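Local coordinates for protein putative polyketide cyclase (Pseudomonas putida KT2440, PDB 3F7X) that is of unknown function but, with its SnoaL-like domain, may act as a polyketide cyclase or on some other small molecule, at residues T21-N34 / R77-A89. Sequence-based numbering, arbitrary orientation.
With EDO (1,2-ethanediol), chain E; EDO (1,2-ethanediol), chain D.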
ATOM      1  N   THR A  21      20.263  -9.977  -0.149  1.00 17.46           N
ATOM      2  CA  THR A  21      19.436  -9.361   0.876  1.00 14.87           C
ATOM      3  C   THR A  21      18.008  -9.147   0.312  1.00 14.27           C
ATOM      4  O   THR A  21      17.756  -9.177  -0.910  1.00 14.24           O
ATOM      5  CB  THR A  21      19.980  -8.007   1.320  1.00 16.66           C
ATOM      6  OG1 THR A  21      19.893  -7.093   0.234  1.00 17.31           O
ATOM      7  CG2 THR A  21      21.456  -8.123   1.777  1.00 19.46           C
ATOM      8  N   ALA A  22      17.065  -8.912   1.208  1.00 13.16           N
ATOM      9  CA  ALA A  22      15.700  -8.599   0.777  1.00 11.36           C
ATOM     10  C   ALA A  22      15.677  -7.383  -0.151  1.00 11.45           C
ATOM     11  O   ALA A  22      14.936  -7.364  -1.140  1.00 11.72           O
ATOM     12  CB  ALA A  22      14.793  -8.381   1.992  1.00 12.10           C
ATOM     13  N   THR A  23      16.494  -6.381   0.172  1.00 12.38           N
ATOM     14  CA  THR A  23      16.587  -5.171  -0.655  1.00 12.86           C
ATOM     15  C   THR A  23      17.072  -5.520  -2.053  1.00 12.77           C
ATOM     16  O   THR A  23      16.521  -5.050  -3.059  1.00 12.96           O
ATOM     17  CB  THR A  23      17.474  -4.115   0.043  1.00 13.85           C
ATOM     18  OG1 THR A  23      16.858  -3.735   1.271  1.00 14.54           O
ATOM     19  CG2 THR A  23      17.635  -2.915  -0.843  1.00 16.01           C
ATOM     20  N   GLU A  24      18.111  -6.342  -2.123  1.00 13.48           N
ATOM     21  CA  GLU A  24      18.597  -6.774  -3.404  1.00 13.86           C
ATOM     22  C   GLU A  24      17.582  -7.588  -4.200  1.00 12.90           C
ATOM     23  O   GLU A  24      17.454  -7.420  -5.410  1.00 13.60           O
ATOM     24  CB  GLU A  24      19.887  -7.571  -3.243  1.00 16.95           C
ATOM     25  CG  GLU A  24      21.077  -6.688  -2.781  1.00 20.61           C
ATOM     26  CD  GLU A  24      22.307  -7.454  -2.289  1.00 26.97           C
ATOM     27  OE1 GLU A  24      22.208  -8.641  -1.927  1.00 22.17           O
ATOM     28  OE2 GLU A  24      23.394  -6.831  -2.262  1.00 34.72           O
ATOM     29  N   LEU A  25      16.854  -8.450  -3.524  1.00 12.65           N
ATOM     30  CA  LEU A  25      15.843  -9.285  -4.122  1.00 11.16           C
ATOM     31  C   LEU A  25      14.714  -8.422  -4.741  1.00 10.71           C
ATOM     32  O   LEU A  25      14.301  -8.601  -5.895  1.00 10.60           O
ATOM     33  CB  LEU A  25      15.305 -10.212  -3.068  1.00 12.78           C
ATOM     34  CG  LEU A  25      14.277 -11.213  -3.503  1.00 14.74           C
ATOM     35  CD1 LEU A  25      14.711 -12.113  -4.615  1.00 19.03           C
ATOM     36  CD2 LEU A  25      13.818 -12.075  -2.298  1.00 15.70           C
ATOM     37  N   VAL A  26      14.234  -7.449  -3.966  1.00 10.14           N
ATOM     38  CA  VAL A  26      13.174  -6.549  -4.432  1.00  9.53           C
ATOM     39  C   VAL A  26      13.708  -5.636  -5.533  1.00 10.35           C
ATOM     40  O   VAL A  26      13.001  -5.382  -6.499  1.00 10.36           O
ATOM     41  CB  VAL A  26      12.506  -5.807  -3.257  1.00 10.83           C
ATOM     42  CG1 VAL A  26      11.559  -4.742  -3.775  1.00 12.10           C
ATOM     43  CG2 VAL A  26      11.804  -6.822  -2.335  1.00 11.98           C
ATOM     44  N   ASN A  27      14.933  -5.146  -5.411  1.00 10.01           N
ATOM     45  CA  ASN A  27      15.520  -4.397  -6.518  1.00 11.68           C
ATOM     46  C   ASN A  27      15.572  -5.237  -7.803  1.00 11.14           C
ATOM     47  O   ASN A  27      15.312  -4.727  -8.880  1.00 11.30           O
ATOM     48  CB  ASN A  27      16.928  -3.960  -6.200  1.00 13.07           C
ATOM     49  CG  ASN A  27      17.005  -2.805  -5.271  1.00 17.40           C
ATOM     50  OD1 ASN A  27      16.108  -2.021  -5.174  1.00 21.09           O
ATOM     51  ND2 ASN A  27      18.167  -2.673  -4.593  1.00 21.17           N
ATOM     52  N   ALA A  28      15.926  -6.518  -7.677  1.00 10.37           N
ATOM     53  CA  ALA A  28      15.971  -7.397  -8.842  1.00 11.58           C
ATOM     54  C   ALA A  28      14.579  -7.618  -9.441  1.00 10.59           C
ATOM     55  O   ALA A  28      14.454  -7.662 -10.665  1.00 11.25           O
ATOM     56  CB  ALA A  28      16.636  -8.755  -8.463  1.00 12.08           C
ATOM     57  N   TYR A  29      13.571  -7.732  -8.583  1.00  9.89           N
ATOM     58  CA  TYR A  29      12.191  -7.836  -8.997  1.00  9.41           C
ATOM     59  C   TYR A  29      11.792  -6.668  -9.852  1.00  8.91           C
ATOM     60  O   TYR A  29      11.279  -6.852 -10.965  1.00 10.09           O
ATOM     61  CB  TYR A  29      11.335  -7.951  -7.736  1.00 10.20           C
ATOM     62  CG  TYR A  29       9.834  -8.057  -7.917  1.00 10.46           C
ATOM     63  CD1 TYR A  29       9.228  -9.308  -8.017  1.00 11.62           C
ATOM     64  CD2 TYR A  29       9.026  -6.960  -7.827  1.00 10.15           C
ATOM     65  CE1 TYR A  29       7.852  -9.419  -8.116  1.00 11.40           C
ATOM     66  CE2 TYR A  29       7.644  -7.055  -7.919  1.00 11.29           C
ATOM     67  CZ  TYR A  29       7.058  -8.288  -8.077  1.00 10.74           C
ATOM     68  OH  TYR A  29       5.680  -8.433  -8.175  1.00 11.90           O
ATOM     69  N   TYR A  30      12.084  -5.463  -9.380  1.00  9.27           N
ATOM     70  CA  TYR A  30      11.718  -4.284 -10.150  1.00 10.18           C
ATOM     71  C   TYR A  30      12.604  -4.056 -11.378  1.00 10.13           C
ATOM     72  O   TYR A  30      12.105  -3.533 -12.365  1.00 10.96           O
ATOM     73  CB  TYR A  30      11.663  -3.047  -9.247  1.00 10.12           C
ATOM     74  CG  TYR A  30      10.423  -3.111  -8.368  1.00  9.37           C
ATOM     75  CD1 TYR A  30       9.158  -3.183  -8.936  1.00 11.94           C
ATOM     76  CD2 TYR A  30      10.499  -3.182  -6.996  1.00 10.35           C
ATOM     77  CE1 TYR A  30       8.019  -3.301  -8.145  1.00 12.08           C
ATOM     78  CE2 TYR A  30       9.388  -3.298  -6.207  1.00 10.10           C
ATOM     79  CZ  TYR A  30       8.147  -3.346  -6.768  1.00 10.66           C
ATOM     80  OH  TYR A  30       7.027  -3.456  -5.985  1.00 11.44           O
ATOM     81  N   ALA A  31      13.892  -4.415 -11.321  1.00 10.75           N
ATOM     82  CA  ALA A  31      14.731  -4.337 -12.477  1.00 11.07           C
ATOM     83  C   ALA A  31      14.144  -5.220 -13.586  1.00 10.06           C
ATOM     84  O   ALA A  31      14.123  -4.829 -14.756  1.00 11.26           O
ATOM     85  CB  ALA A  31      16.175  -4.754 -12.111  1.00 13.59           C
ATOM     86  N   ALA A  32      13.726  -6.438 -13.246  1.00 10.42           N
ATOM     87  CA  ALA A  32      13.160  -7.377 -14.194  1.00 10.77           C
ATOM     88  C   ALA A  32      11.844  -6.883 -14.729  1.00 10.64           C
ATOM     89  O   ALA A  32      11.593  -6.971 -15.931  1.00 11.92           O
ATOM     90  CB  ALA A  32      13.046  -8.768 -13.594  1.00 11.51           C
ATOM     91  N   PHE A  33      11.029  -6.323 -13.847  1.00 10.29           N
ATOM     92  CA  PHE A  33       9.759  -5.731 -14.256  1.00 10.17           C
ATOM     93  C   PHE A  33      10.003  -4.614 -15.287  1.00 10.08           C
ATOM     94  O   PHE A  33       9.412  -4.595 -16.352  1.00 12.23           O
ATOM     95  CB  PHE A  33       9.035  -5.191 -13.013  1.00 10.56           C
ATOM     96  CG  PHE A  33       7.708  -4.551 -13.279  1.00 11.73           C
ATOM     97  CD1 PHE A  33       7.611  -3.239 -13.686  1.00 12.25           C
ATOM     98  CD2 PHE A  33       6.531  -5.239 -13.040  1.00 13.93           C
ATOM     99  CE1 PHE A  33       6.392  -2.640 -13.919  1.00 14.24           C
ATOM    100  CE2 PHE A  33       5.291  -4.632 -13.284  1.00 15.65           C
ATOM    101  CZ  PHE A  33       5.249  -3.323 -13.708  1.00 16.85           C
ATOM    102  N   ASN A  34      10.875  -3.700 -14.941  1.00 10.73           N
ATOM    103  CA  ASN A  34      11.141  -2.555 -15.804  1.00 11.77           C
ATOM    104  C   ASN A  34      11.728  -2.976 -17.159  1.00 12.14           C
ATOM    105  O   ASN A  34      11.429  -2.363 -18.195  1.00 13.67           O
ATOM    106  CB  ASN A  34      12.081  -1.558 -15.129  1.00 12.13           C
ATOM    107  CG  ASN A  34      11.322  -0.554 -14.265  1.00 12.21           C
ATOM    108  OD1 ASN A  34      10.100  -0.431 -14.376  1.00 13.02           O
ATOM    109  ND2 ASN A  34      12.048   0.172 -13.459  1.00 18.15           N
ATOM    110  N   ARG A  77       2.131  -1.171 -20.826  1.00 10.02           N
ATOM    111  CA  ARG A  77       3.571  -1.101 -20.631  0.50 10.05           C
ATOM    112  C   ARG A  77       3.823  -0.076 -19.543  1.00 10.89           C
ATOM    113  O   ARG A  77       3.272   1.014 -19.557  1.00 11.30           O
ATOM    114  CB  ARG A  77       4.282  -0.762 -21.940  0.50 10.99           C
ATOM    115  CG  ARG A  77       5.735  -0.568 -21.882  0.50 14.39           C
ATOM    116  CD  ARG A  77       6.266  -0.013 -23.244  0.50 18.86           C
ATOM    117  NE  ARG A  77       5.569  -0.640 -24.386  0.50 20.39           N
ATOM    118  CZ  ARG A  77       5.963  -1.761 -24.985  0.50 22.51           C
ATOM    119  NH1 ARG A  77       7.100  -2.342 -24.598  0.50 28.76           N
ATOM    120  NH2 ARG A  77       5.234  -2.299 -25.979  0.50 17.11           N
ATOM    121  N   GLU A  78       4.600  -0.507 -18.550  1.00 11.24           N
ATOM    122  CA  GLU A  78       4.883   0.342 -17.391  1.00  9.54           C
ATOM    123  C   GLU A  78       6.362   0.411 -17.114  1.00 10.32           C
ATOM    124  O   GLU A  78       7.102  -0.539 -17.333  1.00 11.57           O
ATOM    125  CB  GLU A  78       4.170  -0.174 -16.153  1.00 10.13           C
ATOM    126  CG  GLU A  78       2.662  -0.052 -16.257  1.00 11.30           C
ATOM    127  CD  GLU A  78       1.900  -0.470 -15.032  1.00 11.11           C
ATOM    128  OE1 GLU A  78       2.504  -1.048 -14.082  1.00 14.19           O
ATOM    129  OE2 GLU A  78       0.679  -0.185 -14.999  1.00 11.19           O
ATOM    130  N   ARG A  79       6.769   1.584 -16.620  1.00  9.93           N
ATOM    131  CA  ARG A  79       8.088   1.843 -16.099  1.00 10.22           C
ATOM    132  C   ARG A  79       7.913   2.430 -14.713  1.00  9.79           C
ATOM    133  O   ARG A  79       7.143   3.379 -14.527  1.00 11.06           O
ATOM    134  CB  ARG A  79       8.829   2.871 -16.984  1.00 12.81           C
ATOM    135  CG  ARG A  79      10.105   3.359 -16.419  1.00 14.51           C
ATOM    136  CD  ARG A  79      10.771   4.311 -17.370  1.00 16.87           C
ATOM    137  NE  ARG A  79       9.982   5.505 -17.700  1.00 18.69           N
ATOM    138  CZ  ARG A  79       9.938   6.626 -16.968  1.00 17.90           C
ATOM    139  NH1 ARG A  79      10.669   6.751 -15.868  1.00 18.04           N
ATOM    140  NH2 ARG A  79       9.174   7.612 -17.386  1.00 20.20           N
ATOM    141  N   LEU A  80       8.659   1.891 -13.746  1.00 10.51           N
ATOM    142  CA  LEU A  80       8.567   2.373 -12.384  1.00 11.93           C
ATOM    143  C   LEU A  80       9.746   3.265 -12.086  1.00 13.07           C
ATOM    144  O   LEU A  80      10.888   2.860 -12.363  1.00 16.88           O
ATOM    145  CB  LEU A  80       8.572   1.240 -11.423  1.00 13.95           C
ATOM    146  CG  LEU A  80       7.594   0.166 -11.702  1.00 14.65           C
ATOM    147  CD1 LEU A  80       7.651  -0.905 -10.581  1.00 21.20           C
ATOM    148  CD2 LEU A  80       6.147   0.642 -11.929  1.00 15.24           C
ATOM    149  N   ALA A  81       9.488   4.438 -11.559  1.00 11.06           N
ATOM    150  CA  ALA A  81      10.478   5.446 -11.257  1.00 11.62           C
ATOM    151  C   ALA A  81      10.497   5.726  -9.774  1.00 10.70           C
ATOM    152  O   ALA A  81       9.550   5.393  -9.051  1.00 10.53           O
ATOM    153  CB  ALA A  81      10.167   6.729 -12.041  1.00 14.71           C
ATOM    154  N   ASP A  82      11.579   6.321  -9.323  1.00 11.19           N
ATOM    155  CA  ASP A  82      11.621   6.809  -7.948  0.50 10.53           C
ATOM    156  C   ASP A  82      11.431   5.652  -6.953  1.00  9.78           C
ATOM    157  O   ASP A  82      10.755   5.829  -5.953  1.00 11.46           O
ATOM    158  CB  ASP A  82      10.527   7.877  -7.719  0.50 12.07           C
ATOM    159  CG  ASP A  82      10.420   8.897  -8.841  0.50 14.29           C
ATOM    160  OD1 ASP A  82      11.449   9.488  -9.238  0.50 15.70           O
ATOM    161  OD2 ASP A  82       9.275   9.149  -9.275  0.50 15.23           O
ATOM    162  N   ILE A  83      12.007   4.476  -7.223  1.00 10.82           N
ATOM    163  CA  ILE A  83      11.769   3.310  -6.407  1.00 10.30           C
ATOM    164  C   ILE A  83      12.548   3.415  -5.107  1.00 10.43           C
ATOM    165  O   ILE A  83      13.776   3.558  -5.113  1.00 13.53           O
ATOM    166  CB  ILE A  83      12.124   1.996  -7.122  1.00 11.16           C
ATOM    167  CG1 ILE A  83      11.467   1.909  -8.524  1.00 11.99           C
ATOM    168  CG2 ILE A  83      11.718   0.820  -6.245  1.00 14.84           C
ATOM    169  CD1 ILE A  83      12.014   0.784  -9.379  1.00 15.11           C
ATOM    170  N   VAL A  84      11.834   3.302  -4.001  1.00  9.26           N
ATOM    171  CA  VAL A  84      12.412   3.276  -2.659  1.00 10.03           C
ATOM    172  C   VAL A  84      12.066   1.916  -2.054  1.00  9.70           C
ATOM    173  O   VAL A  84      10.888   1.580  -1.929  1.00 11.28           O
ATOM    174  CB  VAL A  84      11.867   4.430  -1.805  1.00 10.72           C
ATOM    175  CG1 VAL A  84      12.395   4.289  -0.365  1.00 12.35           C
ATOM    176  CG2 VAL A  84      12.210   5.759  -2.410  1.00 12.79           C
ATOM    177  N   VAL A  85      13.086   1.153  -1.741  1.00  9.93           N
ATOM    178  CA  VAL A  85      12.967  -0.193  -1.228  1.00 10.02           C
ATOM    179  C   VAL A  85      13.454  -0.229   0.193  1.00  9.60           C
ATOM    180  O   VAL A  85      14.525   0.261   0.506  1.00 11.72           O
ATOM    181  CB  VAL A  85      13.758  -1.210  -2.084  1.00 11.02           C
ATOM    182  CG1 VAL A  85      13.672  -2.618  -1.491  1.00 11.96           C
ATOM    183  CG2 VAL A  85      13.247  -1.190  -3.530  1.00 11.98           C
HETATM  184  N   MSE A  86      12.630  -0.796   1.076  1.00  9.42           N
HETATM  185  CA  MSE A  86      12.896  -0.916   2.512  1.00 10.13           C
HETATM  186  C   MSE A  86      12.676  -2.323   2.988  1.00 10.16           C
HETATM  187  O   MSE A  86      11.897  -3.057   2.390  1.00 10.53           O
HETATM  188  CB  MSE A  86      11.999   0.074   3.264  1.00 10.83           C
HETATM  189  CG  MSE A  86      12.258   1.509   2.807  1.00 12.50           C
HETATM  190 SE   MSE A  86      10.907   2.798   3.340  0.75 10.06          SE
HETATM  191  CE  MSE A  86       9.629   2.394   2.016  1.00 16.07           C
ATOM    192  N   GLN A  87      13.352  -2.729   4.069  1.00 10.93           N
ATOM    193  CA  GLN A  87      13.209  -4.063   4.589  1.00 11.12           C
ATOM    194  C   GLN A  87      13.280  -4.061   6.102  1.00 11.82           C
ATOM    195  O   GLN A  87      13.789  -3.124   6.709  1.00 13.67           O
ATOM    196  CB  GLN A  87      14.271  -5.022   4.050  1.00 10.58           C
ATOM    197  CG  GLN A  87      15.729  -4.704   4.464  1.00 11.63           C
ATOM    198  CD  GLN A  87      16.688  -5.797   4.078  1.00 11.83           C
ATOM    199  OE1 GLN A  87      17.234  -5.771   2.978  1.00 13.45           O
ATOM    200  NE2 GLN A  87      16.883  -6.753   4.971  1.00 13.40           N
ATOM    201  N   ASN A  88      12.807  -5.148   6.697  1.00 11.65           N
ATOM    202  CA  ASN A  88      13.045  -5.374   8.124  1.00 12.69           C
ATOM    203  C   ASN A  88      14.478  -5.946   8.303  1.00 12.96           C
ATOM    204  O   ASN A  88      15.151  -6.275   7.350  1.00 13.56           O
ATOM    205  CB  ASN A  88      11.934  -6.171   8.789  1.00 13.67           C
ATOM    206  CG  ASN A  88      11.876  -7.620   8.365  1.00 12.25           C
ATOM    207  OD1 ASN A  88      12.573  -8.040   7.435  1.00 12.74           O
ATOM    208  ND2 ASN A  88      10.967  -8.374   8.987  1.00 14.14           N
ATOM    209  N   ALA A  89      14.961  -6.027   9.550  1.00 14.92           N
ATOM    210  CA  ALA A  89      16.352  -6.361   9.799  1.00 15.82           C
ATOM    211  C   ALA A  89      16.721  -7.751   9.292  1.00 16.78           C
ATOM    212  O   ALA A  89      17.798  -7.925   8.706  1.00 19.37           O
ATOM    213  CB  ALA A  89      16.666  -6.230  11.278  1.00 18.94           C
TER
HETATM  214  C1  EDO E 136       5.806  -3.725 -17.170  1.00 18.70           C
HETATM  215  O1  EDO E 136       5.304  -3.390 -18.491  1.00 15.49           O
HETATM  216  C2  EDO E 136       6.113  -5.196 -16.921  1.00 19.45           C
HETATM  217  O2  EDO E 136       7.348  -5.573 -17.563  1.00 25.33           O
HETATM  218  C1  EDO D 135       3.797  -6.221  -9.923  1.00 17.46           C
HETATM  219  O1  EDO D 135       4.180  -6.361  -8.582  1.00 15.99           O
HETATM  220  C2  EDO D 135       2.831  -7.347 -10.365  1.00 16.63           C
HETATM  221  O2  EDO D 135       1.591  -7.359  -9.579  1.00 16.65           O
HETATM  222  O   HOH W   1       9.783  -0.223 -18.300  1.00 19.18           O
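Asn34 grips Leu80 at one end of this contact and Gln87 holds Thr23 at the other, a worked example of a helix fastened to an edge strand by two amides. At the C-terminal side, the carboxamide of Asn34 reads the backbone of Leu80 as a neighbouring strand would: Leu80 N donates to Asn34 OD1 (2.8 Å, nearly straight at 167°), while Asn34 ND2 reaches Leu80 O at 3.1 Å, on a lone pair in the carbonyl plane. A water adds a bridge between Asn34 O and Glu78 O. At the helix start the roles reverse, and the amide comes from the strand. Gln87 places CG between its backbone N and carbonyl carbon (chi1 65°), then runs out extended toward the first turn. There OE1 takes two bonds from Thr23: the hydroxyl OG1 at 2.7 Å, in the amide plane, and the backbone N at 3.0 Å, from above that plane. Gln87 NE2 donates to Asn88 O, which fixes the amide's rotation. Glu24 and Thr21 form a capping box beside it.

Between these anchors Val85 sets CG1 against Val26 CG1 (3.8 Å) and turns CG2 to Asn27 OD1, and Ile83 CD1 lies on Tyr30 CB. At the Asn34 end Leu80 crosses Phe33 at about a right angle, its CG 3.8 Å from Phe33 CE1. Farther along, Glu78 OE1 meets the Phe33 ring edge, Glu78 OE2 bonds Tyr119, and an ethanediol, probably from the crystallisation liquor, lies over one ring face and bridges Phe33 O to Glu78 N.

Both strand arms run roughly antiparallel to the helix, but the corner at Asp82 skews them in opposite senses. Helix 22-35 packs on the concave face of the curved sheet, as in the cone-shaped α+β barrel of SnoaL-like proteins: Tyr30 reaches Phe98 and Phe127 on the next two strands, and Phe33 meets Met69 and Met72 of helix 62-75.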